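Local coordinates for dihydrodipicolinate synthase (Oceanobacillus iheyensis HTE831, PDB 3D0C), which probably condenses pyruvate with aspartate semialdehyde through a Schiff base on a TIM barrel, a step of lysine biosynthesis, at residues V21-L24 with E29-W32; I50-N55 with T72-L77. The protein carries 1 engineered substitution. All coordinates share one frame; numbering follows the deposited sequence.

Interaction 1. Residues V21-L24 with E29-W32; sequences VPFL and EIDW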
ATOM      1  N   VAL A  21     -18.611   4.094  -2.240  1.00 19.55           N
ATOM      2  CA  VAL A  21     -18.755   4.347  -3.669  1.00 19.54           C
ATOM      3  C   VAL A  21     -19.407   3.078  -4.194  1.00 20.14           C
ATOM      4  O   VAL A  21     -18.740   2.063  -4.403  1.00 19.42           O
ATOM      5  CB  VAL A  21     -17.406   4.532  -4.407  1.00 18.95           C
ATOM      6  CG1 VAL A  21     -17.653   4.540  -5.909  1.00 19.55           C
ATOM      7  CG2 VAL A  21     -16.737   5.840  -3.992  1.00 17.38           C
ATOM      8  N   PRO A  22     -20.732   3.103  -4.382  1.00 20.19           N
ATOM      9  CA  PRO A  22     -21.400   1.902  -4.887  1.00 22.53           C
ATOM     10  C   PRO A  22     -21.017   1.612  -6.335  1.00 25.94           C
ATOM     11  O   PRO A  22     -20.761   2.526  -7.116  1.00 27.83           O
ATOM     12  CB  PRO A  22     -22.885   2.227  -4.713  1.00 22.24           C
ATOM     13  CG  PRO A  22     -22.930   3.710  -4.820  1.00 24.01           C
ATOM     14  CD  PRO A  22     -21.697   4.174  -4.080  1.00 22.14           C
ATOM     15  N   PHE A  23     -20.951   0.334  -6.682  1.00 28.56           N
ATOM     16  CA  PHE A  23     -20.606  -0.063  -8.038  1.00 32.18           C
ATOM     17  C   PHE A  23     -21.793  -0.803  -8.651  1.00 32.77           C
ATOM     18  O   PHE A  23     -22.666  -1.286  -7.934  1.00 32.15           O
ATOM     19  CB  PHE A  23     -19.356  -0.946  -8.028  1.00 37.03           C
ATOM     20  CG  PHE A  23     -18.144  -0.273  -7.431  1.00 42.55           C
ATOM     21  CD1 PHE A  23     -17.603   0.871  -8.014  1.00 45.88           C
ATOM     22  CD2 PHE A  23     -17.556  -0.774  -6.273  1.00 44.82           C
ATOM     23  CE1 PHE A  23     -16.491   1.502  -7.454  1.00 48.14           C
ATOM     24  CE2 PHE A  23     -16.445  -0.148  -5.705  1.00 48.43           C
ATOM     25  CZ  PHE A  23     -15.914   0.992  -6.297  1.00 47.94           C
ATOM     26  N   LEU A  24     -21.826  -0.889  -9.976  1.00 35.61           N
ATOM     27  CA  LEU A  24     -22.932  -1.545 -10.668  1.00 38.80           C
ATOM     28  C   LEU A  24     -22.799  -3.059 -10.850  1.00 39.15           C
ATOM     29  O   LEU A  24     -21.721  -3.633 -10.742  1.00 37.17           O
ATOM     30  CB  LEU A  24     -23.144  -0.897 -12.036  1.00 42.81           C
ATOM     31  CG  LEU A  24     -23.690   0.527 -12.087  1.00 45.39           C
ATOM     32  CD1 LEU A  24     -23.508   1.071 -13.489  1.00 48.99           C
ATOM     33  CD2 LEU A  24     -25.158   0.555 -11.687  1.00 47.33           C
ATOM     34  N   GLU A  29     -18.893  -0.818 -12.768  1.00 30.55           N
ATOM     35  CA  GLU A  29     -18.727   0.610 -13.026  1.00 29.19           C
ATOM     36  C   GLU A  29     -19.361   1.364 -11.865  1.00 28.96           C
ATOM     37  O   GLU A  29     -20.203   0.821 -11.149  1.00 29.34           O
ATOM     38  CB  GLU A  29     -19.401   1.017 -14.341  1.00 33.33           C
ATOM     39  CG  GLU A  29     -18.736   0.462 -15.600  1.00 40.03           C
ATOM     40  CD  GLU A  29     -17.272   0.867 -15.729  1.00 44.25           C
ATOM     41  OE1 GLU A  29     -16.980   2.084 -15.750  1.00 43.85           O
ATOM     42  OE2 GLU A  29     -16.409  -0.036 -15.814  1.00 46.63           O
ATOM     43  N   ILE A  30     -18.952   2.611 -11.670  1.00 27.29           N
ATOM     44  CA  ILE A  30     -19.484   3.424 -10.586  1.00 25.62           C
ATOM     45  C   ILE A  30     -20.974   3.702 -10.760  1.00 26.95           C
ATOM     46  O   ILE A  30     -21.426   4.118 -11.830  1.00 23.20           O
ATOM     47  CB  ILE A  30     -18.742   4.777 -10.487  1.00 28.20           C
ATOM     48  CG1 ILE A  30     -17.262   4.535 -10.169  1.00 30.37           C
ATOM     49  CG2 ILE A  30     -19.396   5.652  -9.432  1.00 28.78           C
ATOM     50  CD1 ILE A  30     -16.406   5.799 -10.174  1.00 31.97           C
ATOM     51  N   ASP A  31     -21.728   3.461  -9.694  1.00 27.52           N
ATOM     52  CA  ASP A  31     -23.166   3.698  -9.686  1.00 29.15           C
ATOM     53  C   ASP A  31     -23.329   5.129  -9.181  1.00 29.04           C
ATOM     54  O   ASP A  31     -23.449   5.367  -7.975  1.00 27.53           O
ATOM     55  CB  ASP A  31     -23.826   2.704  -8.733  1.00 31.15           C
ATOM     56  CG  ASP A  31     -25.329   2.861  -8.661  1.00 33.28           C
ATOM     57  OD1 ASP A  31     -25.879   3.812  -9.257  1.00 30.05           O
ATOM     58  OD2 ASP A  31     -25.957   2.021  -7.984  1.00 35.18           O
ATOM     59  N   TRP A  32     -23.320   6.084 -10.104  1.00 30.25           N
ATOM     60  CA  TRP A  32     -23.421   7.485  -9.727  1.00 34.19           C
ATOM     61  C   TRP A  32     -24.683   7.841  -8.961  1.00 31.65           C
ATOM     62  O   TRP A  32     -24.658   8.716  -8.097  1.00 28.56           O
ATOM     63  CB  TRP A  32     -23.263   8.373 -10.964  1.00 40.10           C
ATOM     64  CG  TRP A  32     -21.903   8.219 -11.567  1.00 49.56           C
ATOM     65  CD1 TRP A  32     -21.578   7.525 -12.695  1.00 51.08           C
ATOM     66  CD2 TRP A  32     -20.665   8.679 -11.008  1.00 52.28           C
ATOM     67  NE1 TRP A  32     -20.214   7.520 -12.872  1.00 53.75           N
ATOM     68  CE2 TRP A  32     -19.631   8.223 -11.853  1.00 55.56           C
ATOM     69  CE3 TRP A  32     -20.331   9.435  -9.875  1.00 56.76           C
ATOM     70  CZ2 TRP A  32     -18.281   8.490 -11.597  1.00 58.73           C
ATOM     71  CZ3 TRP A  32     -18.989   9.700  -9.621  1.00 60.93           C
ATOM     72  CH2 TRP A  32     -17.983   9.231 -10.482  1.00 62.62           C
TER
HETATM   73  O   HOH W   1     -24.985  -0.074  -6.683  1.00 29.60           O
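Pro22 and Leu24 face Glu29 and Asp31 across the loop that joins strand 15-17, the first of the TIM barrel, to helix 32-44, and two backbone hydrogen bonds fasten the two arms of this loop. Asp31 N gives its hydrogen to Pro22 O at 2.9 Å, nearly straight at 169°. Leu24 N to Glu29 O is shorter, 2.6 Å. They flank Phe23 and Ile30, which form a single bridge, and Phe23 CA lies 3.3 Å from Glu29 O in a CA-H...O contact.

Two apolar pairs meet beside the bridge. The Phe23 ring presents CE1 to Ile30 CG1 at 4.1 Å, and Val21 CG1 meets Ile30 CG2, the branch that also lies over one face of the Trp32 indole. Val21, whose carbonyl O sits over the centre of one Phe23 ring face, is about 8 Å, side chain to side chain, from Thr56, the predicted pyruvate-binding residue.

Leu24 packs separately, sending CD2 to Asp31 CG, 3.8 Å away, the two side chains crossing at about a right angle. Shortening Leu24 to an alanine would remove CG and both methyls and is likely to leave a gap against Asp31 CB and CG.

Polar atoms gather at Asp31. With CG anti to the backbone N (chi1 -180°), its OD1 caps Gly34 N at the start of helix 32-44, while OD2 forms a salt bridge with Arg274. A water gives hydrogens to both Asp31 OD2, at 2.7 Å, and Phe23 O. One N-cap residue thus ties the loop's return to the helix start, and its cationic partner would be expected to favour the ionised carboxylate.

Interaction 2. Residues I50-N55 with T72-L77; sequences IVPNGN and TRVTEL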
ATOM      1  N   ILE A  50     -17.531  15.219   5.334  1.00 20.14           N
ATOM      2  CA  ILE A  50     -17.623  14.030   4.504  1.00 21.50           C
ATOM      3  C   ILE A  50     -16.270  13.828   3.833  1.00 20.67           C
ATOM      4  O   ILE A  50     -15.607  14.790   3.449  1.00 19.07           O
ATOM      5  CB  ILE A  50     -18.759  14.168   3.454  1.00 24.59           C
ATOM      6  CG1 ILE A  50     -18.924  12.855   2.685  1.00 28.21           C
ATOM      7  CG2 ILE A  50     -18.467  15.328   2.511  1.00 26.10           C
ATOM      8  CD1 ILE A  50     -20.147  12.808   1.787  1.00 30.22           C
ATOM      9  N   VAL A  51     -15.856  12.574   3.701  1.00 20.56           N
ATOM     10  CA  VAL A  51     -14.553  12.299   3.125  1.00 17.59           C
ATOM     11  C   VAL A  51     -14.556  11.413   1.892  1.00 16.58           C
ATOM     12  O   VAL A  51     -14.441  10.192   2.005  1.00 17.44           O
ATOM     13  CB  VAL A  51     -13.629  11.641   4.175  1.00 19.68           C
ATOM     14  CG1 VAL A  51     -12.217  11.520   3.617  1.00 17.58           C
ATOM     15  CG2 VAL A  51     -13.644  12.453   5.474  1.00 18.29           C
ATOM     16  N   PRO A  52     -14.691  12.010   0.691  1.00 17.13           N
ATOM     17  CA  PRO A  52     -14.685  11.193  -0.525  1.00 17.37           C
ATOM     18  C   PRO A  52     -13.265  10.665  -0.754  1.00 17.86           C
ATOM     19  O   PRO A  52     -12.287  11.306  -0.360  1.00 13.10           O
ATOM     20  CB  PRO A  52     -15.137  12.173  -1.605  1.00 19.11           C
ATOM     21  CG  PRO A  52     -14.592  13.483  -1.121  1.00 19.35           C
ATOM     22  CD  PRO A  52     -14.894  13.434   0.374  1.00 18.48           C
ATOM     23  N   ASN A  53     -13.156   9.500  -1.383  1.00 17.53           N
ATOM     24  CA  ASN A  53     -11.862   8.872  -1.637  1.00 15.88           C
ATOM     25  C   ASN A  53     -11.109   8.462  -0.383  1.00 17.15           C
ATOM     26  O   ASN A  53      -9.876   8.587  -0.284  1.00 14.94           O
ATOM     27  CB  ASN A  53     -10.985   9.742  -2.542  1.00 19.09           C
ATOM     28  CG  ASN A  53     -11.413   9.652  -3.996  1.00 21.98           C
ATOM     29  OD1 ASN A  53     -11.883   8.605  -4.440  1.00 17.53           O
ATOM     30  ND2 ASN A  53     -11.250  10.739  -4.744  1.00 20.08           N
ATOM     31  N   GLY A  54     -11.892   7.976   0.575  1.00 16.39           N
ATOM     32  CA  GLY A  54     -11.353   7.442   1.810  1.00 17.67           C
ATOM     33  C   GLY A  54     -11.294   5.952   1.501  1.00 16.74           C
ATOM     34  O   GLY A  54     -11.758   5.524   0.440  1.00 15.71           O
ATOM     35  N   ASN A  55     -10.732   5.145   2.390  1.00 19.02           N
ATOM     36  CA  ASN A  55     -10.668   3.717   2.115  1.00 19.69           C
ATOM     37  C   ASN A  55     -12.059   3.092   2.159  1.00 20.41           C
ATOM     38  O   ASN A  55     -12.284   2.044   1.567  1.00 18.49           O
ATOM     39  CB  ASN A  55      -9.727   3.026   3.107  1.00 20.64           C
ATOM     40  CG  ASN A  55      -8.261   3.237   2.756  1.00 23.51           C
ATOM     41  OD1 ASN A  55      -7.418   3.405   3.634  1.00 23.57           O
ATOM     42  ND2 ASN A  55      -7.952   3.216   1.464  1.00 21.22           N
ATOM     43  N   THR A  72     -14.898  15.074  -7.359  1.00 19.95           N
ATOM     44  CA  THR A  72     -15.629  16.152  -8.004  1.00 20.68           C
ATOM     45  C   THR A  72     -17.127  16.020  -7.742  1.00 21.60           C
ATOM     46  O   THR A  72     -17.783  16.977  -7.305  1.00 22.24           O
ATOM     47  CB  THR A  72     -15.355  16.155  -9.527  1.00 19.98           C
ATOM     48  OG1 THR A  72     -13.973  16.469  -9.756  1.00 22.51           O
ATOM     49  CG2 THR A  72     -16.221  17.185 -10.235  1.00 21.45           C
ATOM     50  N   ARG A  73     -17.648  14.823  -7.992  1.00 23.10           N
ATOM     51  CA  ARG A  73     -19.070  14.515  -7.813  1.00 22.84           C
ATOM     52  C   ARG A  73     -19.561  14.805  -6.396  1.00 24.66           C
ATOM     53  O   ARG A  73     -20.581  15.473  -6.193  1.00 21.75           O
ATOM     54  CB  ARG A  73     -19.318  13.041  -8.125  1.00 25.17           C
ATOM     55  CG  ARG A  73     -20.776  12.616  -8.051  1.00 28.68           C
ATOM     56  CD  ARG A  73     -21.501  12.982  -9.337  1.00 33.32           C
ATOM     57  NE  ARG A  73     -22.798  12.318  -9.447  1.00 36.95           N
ATOM     58  CZ  ARG A  73     -23.477  12.205 -10.583  1.00 40.12           C
ATOM     59  NH1 ARG A  73     -22.977  12.711 -11.703  1.00 38.92           N
ATOM     60  NH2 ARG A  73     -24.651  11.586 -10.602  1.00 39.34           N
ATOM     61  N   VAL A  74     -18.845  14.277  -5.409  1.00 23.43           N
ATOM     62  CA  VAL A  74     -19.231  14.493  -4.024  1.00 22.07           C
ATOM     63  C   VAL A  74     -19.167  15.968  -3.656  1.00 23.08           C
ATOM     64  O   VAL A  74     -20.109  16.504  -3.073  1.00 21.42           O
ATOM     65  CB  VAL A  74     -18.330  13.689  -3.053  1.00 24.94           C
ATOM     66  CG1 VAL A  74     -18.770  13.932  -1.602  1.00 21.82           C
ATOM     67  CG2 VAL A  74     -18.409  12.212  -3.381  1.00 22.11           C
ATOM     68  N   THR A  75     -18.062  16.630  -4.002  1.00 23.18           N
ATOM     69  CA  THR A  75     -17.903  18.046  -3.684  1.00 24.76           C
ATOM     70  C   THR A  75     -19.068  18.889  -4.217  1.00 27.36           C
ATOM     71  O   THR A  75     -19.649  19.705  -3.488  1.00 23.58           O
ATOM     72  CB  THR A  75     -16.572  18.606  -4.261  1.00 26.20           C
ATOM     73  OG1 THR A  75     -15.463  17.934  -3.649  1.00 24.08           O
ATOM     74  CG2 THR A  75     -16.456  20.106  -3.994  1.00 29.56           C
ATOM     75  N   GLU A  76     -19.404  18.689  -5.488  1.00 26.61           N
ATOM     76  CA  GLU A  76     -20.485  19.439  -6.114  1.00 30.02           C
ATOM     77  C   GLU A  76     -21.850  19.095  -5.523  1.00 30.47           C
ATOM     78  O   GLU A  76     -22.677  19.984  -5.315  1.00 28.87           O
ATOM     79  CB  GLU A  76     -20.470  19.212  -7.631  1.00 32.27           C
ATOM     80  CG  GLU A  76     -19.121  19.543  -8.256  1.00 36.97           C
ATOM     81  CD  GLU A  76     -19.129  19.516  -9.773  1.00 41.21           C
ATOM     82  OE1 GLU A  76     -19.701  18.570 -10.355  1.00 42.09           O
ATOM     83  OE2 GLU A  76     -18.544  20.436 -10.383  1.00 41.15           O
ATOM     84  N   LEU A  77     -22.086  17.819  -5.239  1.00 29.86           N
ATOM     85  CA  LEU A  77     -23.361  17.410  -4.659  1.00 32.63           C
ATOM     86  C   LEU A  77     -23.528  18.033  -3.269  1.00 33.01           C
ATOM     87  O   LEU A  77     -24.581  18.596  -2.949  1.00 30.77           O
ATOM     88  CB  LEU A  77     -23.442  15.887  -4.558  1.00 36.82           C
ATOM     89  CG  LEU A  77     -24.749  15.336  -3.993  1.00 39.76           C
ATOM     90  CD1 LEU A  77     -25.924  15.847  -4.815  1.00 43.61           C
ATOM     91  CD2 LEU A  77     -24.709  13.823  -4.007  1.00 42.52           C
TER
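Val74 sets one methyl against Ile50 and the other against Pro52, an entirely apolar meeting of the end of strand 49-50 and the loop beyond it with the following helix. Its CG1 reaches Ile50 CD1 tip to tip at 3.8 Å; Ile50 is extended, CG1 anti to the backbone N (chi1 -175°) and chi2 also near 180°, which carries CD1 out to the helix. The other methyl, CG2, lies 3.7 Å from Pro52 CB, and Val74 CB is almost as near to that same carbon.

In the next shell, Val84 of strand 83-88 touches both Ile50 and Pro52, and also Thr75, while Val78, one turn on from Val74, adds to the packing on Ile50. Backbone bonds of Ile50 with Thr83 and Val85, and of Pro52 with Gly87, tie both residues to strand 83-88. Farther along, Asn53 ND2 bonds to Ala67 O, a polar link to the same helix.

This is the strand-to-helix packing of a beta-alpha unit in a TIM barrel. Pro52 lies about 9 Å, side chain to side chain, from Lys167, the predicted Schiff-base lysine. With no hydrogen bond between them, the two segments meet through a few aliphatic carbons alone, while the neighbouring strand positions Ile50 and Pro52.

How the interactions relate
Both contacts are largely buried and belong to successive beta-alpha units, yet they differ in chemistry. Interaction 1 lies farther out, about 19 Å from the chain centre, with Glu29 exposed at its margin; a loop folding back on itself there is held by backbone bonds, a water and a charged cap. Interaction 2 sits about 11 Å from that centre, between barrel and helix 64-78, and is made of aliphatic carbon alone. Helix 64-78 also joins them: Val21, Ile30 and Trp32 rest on it, and Trp32 CB packs against Arg73 NH2 at 3.5 Å. Arg73 in turn pairs with Asp36 on helix 32-44, the helix that Asp31 caps.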